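Long-range contacts in paraflagellar rod component (Trypanosoma brucei, PDB 2Q0X), which is of unknown function but has the alpha/beta hydrolase fold, and is named as a component of the paraflagellar rod: residues 40-45 against 96-101; 183-188 against 271-276; 225-230 against 258-263. All blocks are in the same frame, centred on the assembly; numbering follows the deposited sequence.

Contact 1: 40-45 against 96-101; sequences CVLWVG and DLIGIL
Leu42, on strand 40-44, pushes its branched end against segment 96-101 of helix 87-104, where Leu97, Ile98 and Leu101 receive it. Its CB leaves the strand toward the helix. A chi1 of 174°, with CG anti to the backbone N, carries CG on toward the helix, and chi2 near 55° spreads the two methyls to different partners. CD1 of Leu42 meets CD2 of Leu97 at 4.0 Å. CD2 of Leu42 rests against CG1 of Ile98 at 3.7 Å, the tightest approach of the contact, and also lies 4.2 Å from CD1 of Leu101. Leu42 runs across both Leu97 and Ile98 at a slant, and a branched aliphatic tip suits a place with three apolar neighbours.

Nearer the start of the strand, Cys40 is the other strand residue that touches the helix segment. Its SG is 4.0 Å from CD1 of Leu101, so that this one methyl touches both strand side chains; a small, fairly apolar thiol suits so buried a place. No hydrogen bond or charge crosses the interface; all five touching residues are buried, and the attraction is hydrophobic. Leu101 lies one turn on from the neighbouring pair Leu97 and Ile98, which puts all three on the strand-facing side.

The helix segment runs at 158° to the strand, with closest axes 11.2 Å apart, nearly antiparallel to it. This is the geometry of a beta-alpha-beta crossover: helix 87-104 joins parallel strands 69-73 and 110-115 and passes over strand 40-44, which lies between them in the sheet. Leu97 reaches on to Val73 and to Phe18 and Tyr20 of strand 13-21. On the other face of the sheet, Trp43 meets Phe57 and Phe113 edge-to-face and hydrogen-bonds through NE1 to Thr115.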
loop_
_atom_site.group_PDB
_atom_site.type_symbol
_atom_site.label_atom_id
_atom_site.label_comp_id
_atom_site.label_asym_id
_atom_site.label_seq_id
_atom_site.Cartn_x
_atom_site.Cartn_y
_atom_site.Cartn_z
ATOM N N CYS A 40 -14.902 -8.241 15.582
ATOM C CA CYS A 40 -13.543 -7.850 15.244
ATOM C C CYS A 40 -13.175 -6.431 15.634
ATOM O O CYS A 40 -14.011 -5.528 15.639
ATOM C CB CYS A 40 -13.279 -8.052 13.737
ATOM S SG CYS A 40 -14.259 -7.025 12.597
ATOM N N VAL A 41 -11.894 -6.250 15.956
ATOM C CA VAL A 41 -11.274 -4.943 15.901
ATOM C C VAL A 41 -10.779 -4.690 14.464
ATOM O O VAL A 41 -10.077 -5.519 13.892
ATOM C CB VAL A 41 -10.111 -4.838 16.888
ATOM C CG1 VAL A 41 -9.386 -3.499 16.717
ATOM C CG2 VAL A 41 -10.644 -5.018 18.317
ATOM N N LEU A 42 -11.202 -3.566 13.880
ATOM C CA LEU A 42 -10.812 -3.164 12.553
ATOM C C LEU A 42 -9.940 -1.922 12.647
ATOM O O LEU A 42 -10.380 -0.865 13.142
ATOM C CB LEU A 42 -12.041 -2.869 11.705
ATOM C CG LEU A 42 -11.826 -2.293 10.298
ATOM C CD1 LEU A 42 -10.896 -3.182 9.485
ATOM C CD2 LEU A 42 -13.199 -2.072 9.580
ATOM N N TRP A 43 -8.731 -2.044 12.104
ATOM C CA TRP A 43 -7.744 -0.979 12.126
ATOM C C TRP A 43 -7.605 -0.285 10.759
ATOM O O TRP A 43 -7.471 -0.931 9.736
ATOM C CB TRP A 43 -6.381 -1.517 12.564
ATOM C CG TRP A 43 -5.313 -0.474 12.458
ATOM C CD1 TRP A 43 -5.060 0.531 13.346
ATOM C CD2 TRP A 43 -4.378 -0.304 11.390
ATOM N NE1 TRP A 43 -4.030 1.304 12.903
ATOM C CE2 TRP A 43 -3.597 0.819 11.696
ATOM C CE3 TRP A 43 -4.132 -0.988 10.200
ATOM C CZ2 TRP A 43 -2.578 1.262 10.868
ATOM C CZ3 TRP A 43 -3.127 -0.538 9.377
ATOM C CH2 TRP A 43 -2.364 0.577 9.714
ATOM N N VAL A 44 -7.615 1.039 10.788
ATOM C CA VAL A 44 -7.272 1.867 9.649
ATOM C C VAL A 44 -6.302 2.947 10.154
ATOM O O VAL A 44 -6.412 3.440 11.268
ATOM C CB VAL A 44 -8.583 2.454 8.932
ATOM C CG1 VAL A 44 -9.283 3.450 9.752
ATOM C CG2 VAL A 44 -8.237 3.021 7.585
ATOM N N GLY A 45 -5.335 3.291 9.334
ATOM C CA GLY A 45 -4.268 4.184 9.751
ATOM C C GLY A 45 -4.063 5.349 8.827
ATOM O O GLY A 45 -4.909 5.668 7.963
ATOM N N ASP A 96 -17.936 0.031 3.250
ATOM C CA ASP A 96 -18.119 -1.140 2.393
ATOM C C ASP A 96 -17.419 -2.386 2.966
ATOM O O ASP A 96 -17.941 -3.494 2.889
ATOM C CB ASP A 96 -17.593 -0.862 0.968
ATOM C CG ASP A 96 -18.341 0.290 0.258
ATOM O OD1 ASP A 96 -19.479 0.624 0.683
ATOM O OD2 ASP A 96 -17.792 0.857 -0.734
ATOM N N LEU A 97 -16.230 -2.220 3.531
ATOM C CA LEU A 97 -15.547 -3.349 4.172
ATOM C C LEU A 97 -16.310 -3.801 5.427
ATOM O O LEU A 97 -16.513 -4.995 5.636
ATOM C CB LEU A 97 -14.092 -2.993 4.514
ATOM C CG LEU A 97 -13.322 -4.057 5.296
ATOM C CD1 LEU A 97 -13.421 -5.438 4.581
ATOM C CD2 LEU A 97 -11.861 -3.625 5.609
ATOM N N ILE A 98 -16.745 -2.846 6.244
ATOM C CA ILE A 98 -17.564 -3.169 7.409
ATOM C C ILE A 98 -18.780 -4.020 7.010
ATOM O O ILE A 98 -19.041 -5.054 7.619
ATOM C CB ILE A 98 -17.993 -1.914 8.188
ATOM C CG1 ILE A 98 -16.762 -1.227 8.797
ATOM C CG2 ILE A 98 -19.007 -2.269 9.302
ATOM C CD1 ILE A 98 -17.071 0.161 9.441
ATOM N N GLY A 99 -19.505 -3.590 5.979
ATOM C CA GLY A 99 -20.575 -4.376 5.415
ATOM C C GLY A 99 -20.203 -5.798 5.021
ATOM O O GLY A 99 -20.944 -6.757 5.316
ATOM N N ILE A 100 -19.077 -5.940 4.329
ATOM C CA ILE A 100 -18.550 -7.253 3.957
ATOM C C ILE A 100 -18.260 -8.108 5.194
ATOM O O ILE A 100 -18.649 -9.264 5.275
ATOM C CB ILE A 100 -17.266 -7.104 3.118
ATOM C CG1 ILE A 100 -17.615 -6.648 1.700
ATOM C CG2 ILE A 100 -16.422 -8.415 3.123
ATOM C CD1 ILE A 100 -16.415 -5.964 0.994
ATOM N N LEU A 101 -17.584 -7.535 6.171
ATOM C CA LEU A 101 -17.274 -8.271 7.393
ATOM C C LEU A 101 -18.522 -8.761 8.147
ATOM O O LEU A 101 -18.569 -9.893 8.659
ATOM C CB LEU A 101 -16.445 -7.394 8.324
ATOM C CG LEU A 101 -15.005 -7.121 7.881
ATOM C CD1 LEU A 101 -14.375 -6.058 8.739
ATOM C CD2 LEU A 101 -14.175 -8.433 7.916
#

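Contact 2: 183-188 against 271-276; sequences YDIPIT and ELRRVL
A side-on, two-pronged salt bridge ties the 183-188 loop, in the helical insertion that follows strand 135-143 of the alpha/beta hydrolase fold, to the turn at 271-276 beyond the last strand of the main sheet. Asp184 and Arg273 carry it: NE of Arg273 donates to OD2 of Asp184 at 2.7 Å and NH2 to OD1 at 3.1 Å, with the two flat groups 36° apart. An arginine suits this place because its guanidinium can serve several acceptors at once. NH2 also makes a weak bond to OH of Tyr183, whose stronger partner is Glu202, while NH1 reaches Val143 O and Thr199. Ile185 N also donates to OD1 of Asp184 (2.8 Å), from above the carboxylate plane, which helps fix the carboxylate. The apolar CD1 of Ile185 lies over one face of the Arg273 guanidinium. Farther along the loop, the guanidinium of Arg274, its chain bent at chi2 and chi3, takes CG of Pro186 over one face, 3.5 Å from NH1; Tyr25 of the second subunit also packs on Arg274. A water also links the two segments, donating to OD2 of Asp184 and to the carbonyl O of Glu271, each at 3.0 Å.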
loop_
_atom_site.group_PDB
_atom_site.type_symbol
_atom_site.label_atom_id
_atom_site.label_comp_id
_atom_site.label_asym_id
_atom_site.label_seq_id
_atom_site.Cartn_x
_atom_site.Cartn_y
_atom_site.Cartn_z
ATOM N N TYR A 183 1.902 21.230 7.035
ATOM C CA TYR A 183 1.431 20.192 7.964
ATOM C C TYR A 183 2.603 19.325 8.370
ATOM O O TYR A 183 3.620 19.337 7.692
ATOM C CB TYR A 183 0.315 19.337 7.333
ATOM C CG TYR A 183 -0.637 18.724 8.352
ATOM C CD1 TYR A 183 -1.416 19.528 9.162
ATOM C CD2 TYR A 183 -0.727 17.352 8.511
ATOM C CE1 TYR A 183 -2.282 18.984 10.090
ATOM C CE2 TYR A 183 -1.581 16.792 9.433
ATOM C CZ TYR A 183 -2.361 17.610 10.226
ATOM O OH TYR A 183 -3.219 17.058 11.146
ATOM N N ASP A 184 2.469 18.588 9.474
ATOM C CA ASP A 184 3.576 17.766 9.997
ATOM C C ASP A 184 3.521 16.295 9.572
ATOM O O ASP A 184 4.442 15.792 8.955
ATOM C CB ASP A 184 3.691 17.882 11.531
ATOM C CG ASP A 184 2.355 17.793 12.246
ATOM O OD1 ASP A 184 1.335 17.524 11.591
ATOM O OD2 ASP A 184 2.328 18.003 13.472
ATOM N N ILE A 185 2.438 15.606 9.915
ATOM C CA ILE A 185 2.264 14.212 9.552
ATOM C C ILE A 185 2.096 14.148 8.025
ATOM O O ILE A 185 1.473 15.043 7.450
ATOM C CB ILE A 185 1.030 13.632 10.289
ATOM C CG1 ILE A 185 1.310 13.560 11.802
ATOM C CG2 ILE A 185 0.637 12.257 9.724
ATOM C CD1 ILE A 185 0.077 13.308 12.630
ATOM N N PRO A 186 2.678 13.125 7.357
ATOM C CA PRO A 186 2.476 13.017 5.907
ATOM C C PRO A 186 1.017 12.861 5.474
ATOM O O PRO A 186 0.288 12.007 5.992
ATOM C CB PRO A 186 3.304 11.790 5.520
ATOM C CG PRO A 186 4.278 11.615 6.609
ATOM C CD PRO A 186 3.584 12.075 7.857
ATOM N N ILE A 187 0.600 13.700 4.532
ATOM C CA ILE A 187 -0.801 13.804 4.139
ATOM C C ILE A 187 -0.920 14.451 2.758
ATOM O O ILE A 187 -0.142 15.363 2.418
ATOM C CB ILE A 187 -1.610 14.619 5.193
ATOM C CG1 ILE A 187 -3.114 14.588 4.891
ATOM C CG2 ILE A 187 -1.098 16.070 5.280
ATOM C CD1 ILE A 187 -3.994 14.911 6.096
ATOM N N THR A 188 -1.871 13.975 1.955
ATOM C CA THR A 188 -2.084 14.551 0.635
ATOM C C THR A 188 -2.989 15.772 0.754
ATOM O O THR A 188 -3.836 15.824 1.642
ATOM C CB THR A 188 -2.669 13.533 -0.383
ATOM O OG1 THR A 188 -3.930 13.036 0.076
ATOM C CG2 THR A 188 -1.721 12.385 -0.610
ATOM N N GLU A 271 9.179 15.280 16.577
ATOM C CA GLU A 271 8.566 16.595 16.668
ATOM C C GLU A 271 7.642 16.858 15.480
ATOM O O GLU A 271 7.229 17.990 15.256
ATOM C CB GLU A 271 9.647 17.681 16.753
ATOM N N LEU A 272 7.301 15.815 14.726
ATOM C CA LEU A 272 6.335 15.932 13.618
ATOM C C LEU A 272 5.110 15.050 13.871
ATOM O O LEU A 272 4.396 14.664 12.942
ATOM C CB LEU A 272 7.020 15.599 12.288
ATOM C CG LEU A 272 8.126 16.587 11.885
ATOM C CD1 LEU A 272 8.970 15.995 10.769
ATOM C CD2 LEU A 272 7.575 17.947 11.467
ATOM N N ARG A 273 4.886 14.754 15.151
ATOM C CA ARG A 273 3.705 14.017 15.643
ATOM C C ARG A 273 3.628 12.591 15.100
ATOM O O ARG A 273 2.541 12.060 14.889
ATOM C CB ARG A 273 2.411 14.786 15.370
ATOM C CG ARG A 273 2.291 16.048 16.203
ATOM C CD ARG A 273 0.887 16.564 16.255
ATOM N NE ARG A 273 0.352 16.852 14.928
ATOM C CZ ARG A 273 -0.808 16.398 14.464
ATOM N NH1 ARG A 273 -1.593 15.653 15.215
ATOM N NH2 ARG A 273 -1.194 16.707 13.238
ATOM N N ARG A 274 4.800 11.979 14.910
ATOM C CA ARG A 274 4.904 10.610 14.469
ATOM C C ARG A 274 5.394 9.723 15.614
ATOM O O ARG A 274 6.285 10.092 16.351
ATOM C CB ARG A 274 5.864 10.542 13.283
ATOM C CG ARG A 274 5.444 11.477 12.131
ATOM C CD ARG A 274 5.345 10.740 10.810
ATOM N NE ARG A 274 6.498 11.001 9.951
ATOM C CZ ARG A 274 6.812 10.297 8.865
ATOM N NH1 ARG A 274 6.091 9.241 8.490
ATOM N NH2 ARG A 274 7.872 10.647 8.156
ATOM N N VAL A 275 4.787 8.558 15.772
ATOM C CA VAL A 275 5.226 7.617 16.785
ATOM C C VAL A 275 6.461 6.882 16.251
ATOM O O VAL A 275 6.423 6.258 15.181
ATOM C CB VAL A 275 4.086 6.643 17.198
ATOM C CG1 VAL A 275 4.593 5.559 18.131
ATOM C CG2 VAL A 275 2.968 7.414 17.854
ATOM N N LEU A 276 7.568 7.018 16.974
ATOM C CA LEU A 276 8.794 6.304 16.667
ATOM C C LEU A 276 8.791 4.949 17.367
ATOM O O LEU A 276 9.297 3.965 16.838
ATOM C CB LEU A 276 10.016 7.114 17.130
ATOM C CG LEU A 276 10.180 8.513 16.524
ATOM C CD1 LEU A 276 11.377 9.243 17.166
ATOM C CD2 LEU A 276 10.337 8.438 15.002
HETATM O O HOH W 1 4.680 19.372 14.683
#

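Contact 3: 225-230 against 258-263; sequences VPLLLM and NRVTVS
Leu227 and Leu229 bind the neighbouring strand through their backbones, alternating with Arg259, Thr261 and Ser263 in a parallel beta ladder. Leu227 N donates to Arg259 O at 3.0 Å, and Thr261 N returns a bond to Leu227 O at 2.8 Å. One step on, Leu229 N reaches Thr261 O at 2.8 Å and Ser263 N reaches Leu229 O at 2.9 Å. Weaker CA-H...O contacts lie between these bonds, as from Val260 CA to Leu227 O.

Apolar side chains pair on one face. Leu227 and Val260 lie side by side, with CD2 of Leu227 3.9 Å from CG2 of Val260; Leu229 and Val262 follow, and both valines pack on helix 241-254, which links the two strands as a beta-alpha-beta unit. On the opposite face the contact is methyl to methyl, CD1 of Leu228 approaching CG2 of Thr261 at 3.6 Å. Thr261 keeps OG1 beside its own backbone N (chi1 -61°), which turns the methyl toward the leucine. Beta-branched valine and threonine suit an extended strand.

Before the ladder, Pro226 sets its CB 4.0 Å from CB of Arg259, the centre of an inverse gamma turn. The charged end of Arg259 makes a salt bridge with Glu294 and a cation-pi contact with Phe297.

Residues 227-230 are bonded on both edges, Leu227 and Leu229 to 258-263, Leu228 and Met230 to strand 135-143. Register rests on the backbone; Val260 and Val262 fasten the edge strand to helix 241-254, while Leu228 and Met230 of the inner strand face helix 280-299, which Arg259 reaches through its charge.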
loop_
_atom_site.group_PDB
_atom_site.type_symbol
_atom_site.label_atom_id
_atom_site.label_comp_id
_atom_site.label_asym_id
_atom_site.label_seq_id
_atom_site.Cartn_x
_atom_site.Cartn_y
_atom_site.Cartn_z
ATOM N N VAL A 225 -21.086 5.521 21.008
ATOM C CA VAL A 225 -20.722 4.282 21.671
ATOM C C VAL A 225 -19.453 4.542 22.469
ATOM O O VAL A 225 -18.852 5.603 22.339
ATOM C CB VAL A 225 -20.552 3.123 20.642
ATOM C CG1 VAL A 225 -21.890 2.889 19.908
ATOM C CG2 VAL A 225 -19.392 3.394 19.663
ATOM N N PRO A 226 -19.055 3.588 23.326
ATOM C CA PRO A 226 -17.875 3.818 24.134
ATOM C C PRO A 226 -16.586 4.111 23.333
ATOM O O PRO A 226 -16.330 3.520 22.273
ATOM C CB PRO A 226 -17.770 2.536 24.964
ATOM C CG PRO A 226 -19.169 1.996 25.018
ATOM C CD PRO A 226 -19.695 2.297 23.651
ATOM N N LEU A 227 -15.809 5.049 23.863
ATOM C CA LEU A 227 -14.678 5.619 23.181
ATOM C C LEU A 227 -13.441 5.517 24.085
ATOM O O LEU A 227 -13.511 5.838 25.270
ATOM C CB LEU A 227 -14.990 7.076 22.856
ATOM C CG LEU A 227 -13.849 7.923 22.302
ATOM C CD1 LEU A 227 -13.422 7.355 20.997
ATOM C CD2 LEU A 227 -14.345 9.382 22.175
ATOM N N LEU A 228 -12.343 4.986 23.532
ATOM C CA LEU A 228 -11.026 5.091 24.152
ATOM C C LEU A 228 -10.222 6.046 23.295
ATOM O O LEU A 228 -10.034 5.816 22.118
ATOM C CB LEU A 228 -10.339 3.720 24.236
ATOM C CG LEU A 228 -8.875 3.639 24.730
ATOM C CD1 LEU A 228 -8.739 4.136 26.180
ATOM C CD2 LEU A 228 -8.292 2.192 24.586
ATOM N N LEU A 229 -9.800 7.146 23.899
ATOM C CA LEU A 229 -8.823 8.057 23.313
ATOM C C LEU A 229 -7.441 7.741 23.875
ATOM O O LEU A 229 -7.239 7.729 25.095
ATOM C CB LEU A 229 -9.186 9.521 23.633
ATOM C CG LEU A 229 -10.413 10.086 22.912
ATOM C CD1 LEU A 229 -10.509 11.553 23.233
ATOM C CD2 LEU A 229 -10.327 9.865 21.390
ATOM N N MET A 230 -6.503 7.477 22.968
ATOM C CA MET A 230 -5.131 7.158 23.324
ATOM C C MET A 230 -4.255 8.298 22.867
ATOM O O MET A 230 -4.055 8.495 21.688
ATOM C CB MET A 230 -4.695 5.853 22.669
ATOM C CG MET A 230 -5.595 4.672 23.000
ATOM S SD MET A 230 -5.137 3.212 22.058
ATOM C CE MET A 230 -3.636 2.728 22.923
ATOM N N ASN A 258 -21.608 8.691 27.202
ATOM C CA ASN A 258 -20.881 8.962 28.446
ATOM C C ASN A 258 -19.659 8.051 28.725
ATOM O O ASN A 258 -18.831 8.371 29.585
ATOM C CB ASN A 258 -21.840 8.948 29.651
ATOM C CG ASN A 258 -22.505 7.581 29.875
ATOM O OD1 ASN A 258 -22.174 6.865 30.832
ATOM N ND2 ASN A 258 -23.457 7.223 29.006
ATOM N N ARG A 259 -19.521 6.942 28.005
ATOM C CA ARG A 259 -18.491 5.972 28.344
ATOM C C ARG A 259 -17.227 6.231 27.540
ATOM O O ARG A 259 -16.907 5.536 26.583
ATOM C CB ARG A 259 -19.039 4.558 28.196
ATOM C CG ARG A 259 -20.248 4.360 29.123
ATOM C CD ARG A 259 -20.556 2.938 29.451
ATOM N NE ARG A 259 -19.377 2.198 29.890
ATOM C CZ ARG A 259 -18.818 2.282 31.097
ATOM N NH1 ARG A 259 -19.337 3.054 32.047
ATOM N NH2 ARG A 259 -17.735 1.547 31.361
ATOM N N VAL A 260 -16.532 7.286 27.932
ATOM C CA VAL A 260 -15.320 7.687 27.258
ATOM C C VAL A 260 -14.151 7.579 28.243
ATOM O O VAL A 260 -14.267 7.949 29.401
ATOM C CB VAL A 260 -15.436 9.093 26.578
ATOM C CG1 VAL A 260 -15.990 10.101 27.486
ATOM C CG2 VAL A 260 -14.065 9.557 26.052
ATOM N N THR A 261 -13.053 7.003 27.769
ATOM C CA THR A 261 -11.818 6.860 28.540
ATOM C C THR A 261 -10.745 7.639 27.802
ATOM O O THR A 261 -10.627 7.522 26.585
ATOM C CB THR A 261 -11.397 5.391 28.642
ATOM O OG1 THR A 261 -12.420 4.650 29.321
ATOM C CG2 THR A 261 -10.062 5.244 29.387
ATOM N N VAL A 262 -9.997 8.463 28.534
ATOM C CA VAL A 262 -8.906 9.233 27.952
ATOM C C VAL A 262 -7.624 8.813 28.653
ATOM O O VAL A 262 -7.470 9.034 29.851
ATOM C CB VAL A 262 -9.121 10.757 28.081
ATOM C CG1 VAL A 262 -7.962 11.507 27.444
ATOM C CG2 VAL A 262 -10.474 11.176 27.443
ATOM N N SER A 263 -6.726 8.166 27.904
ATOM C CA SER A 263 -5.474 7.651 28.477
ATOM C C SER A 263 -4.275 8.232 27.738
ATOM O O SER A 263 -4.324 8.477 26.512
ATOM C CB SER A 263 -5.410 6.121 28.406
ATOM O OG SER A 263 -6.388 5.509 29.228
#

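How the contacts relate
From the N terminus, contact 1 closes first: the chain passes from strand 40-44 through strand 69-73 to helix 87-104, which folds back over the sheet. It is complete before contact 2 opens at 183-188. The loop that contact 2 closes at 271-276 holds contact 3 entirely, because strands 227-232 and 260-264 both fall inside it; contact 3 itself closes the short beta-alpha-beta loop through helix 241-254, and no loops cross. Contacts 1 and 3 belong to the same mixed sheet, one in its interior and the other at an outermost strand, with centres about 20 Å apart. Contact 2 lies about 24 Å from each by centres.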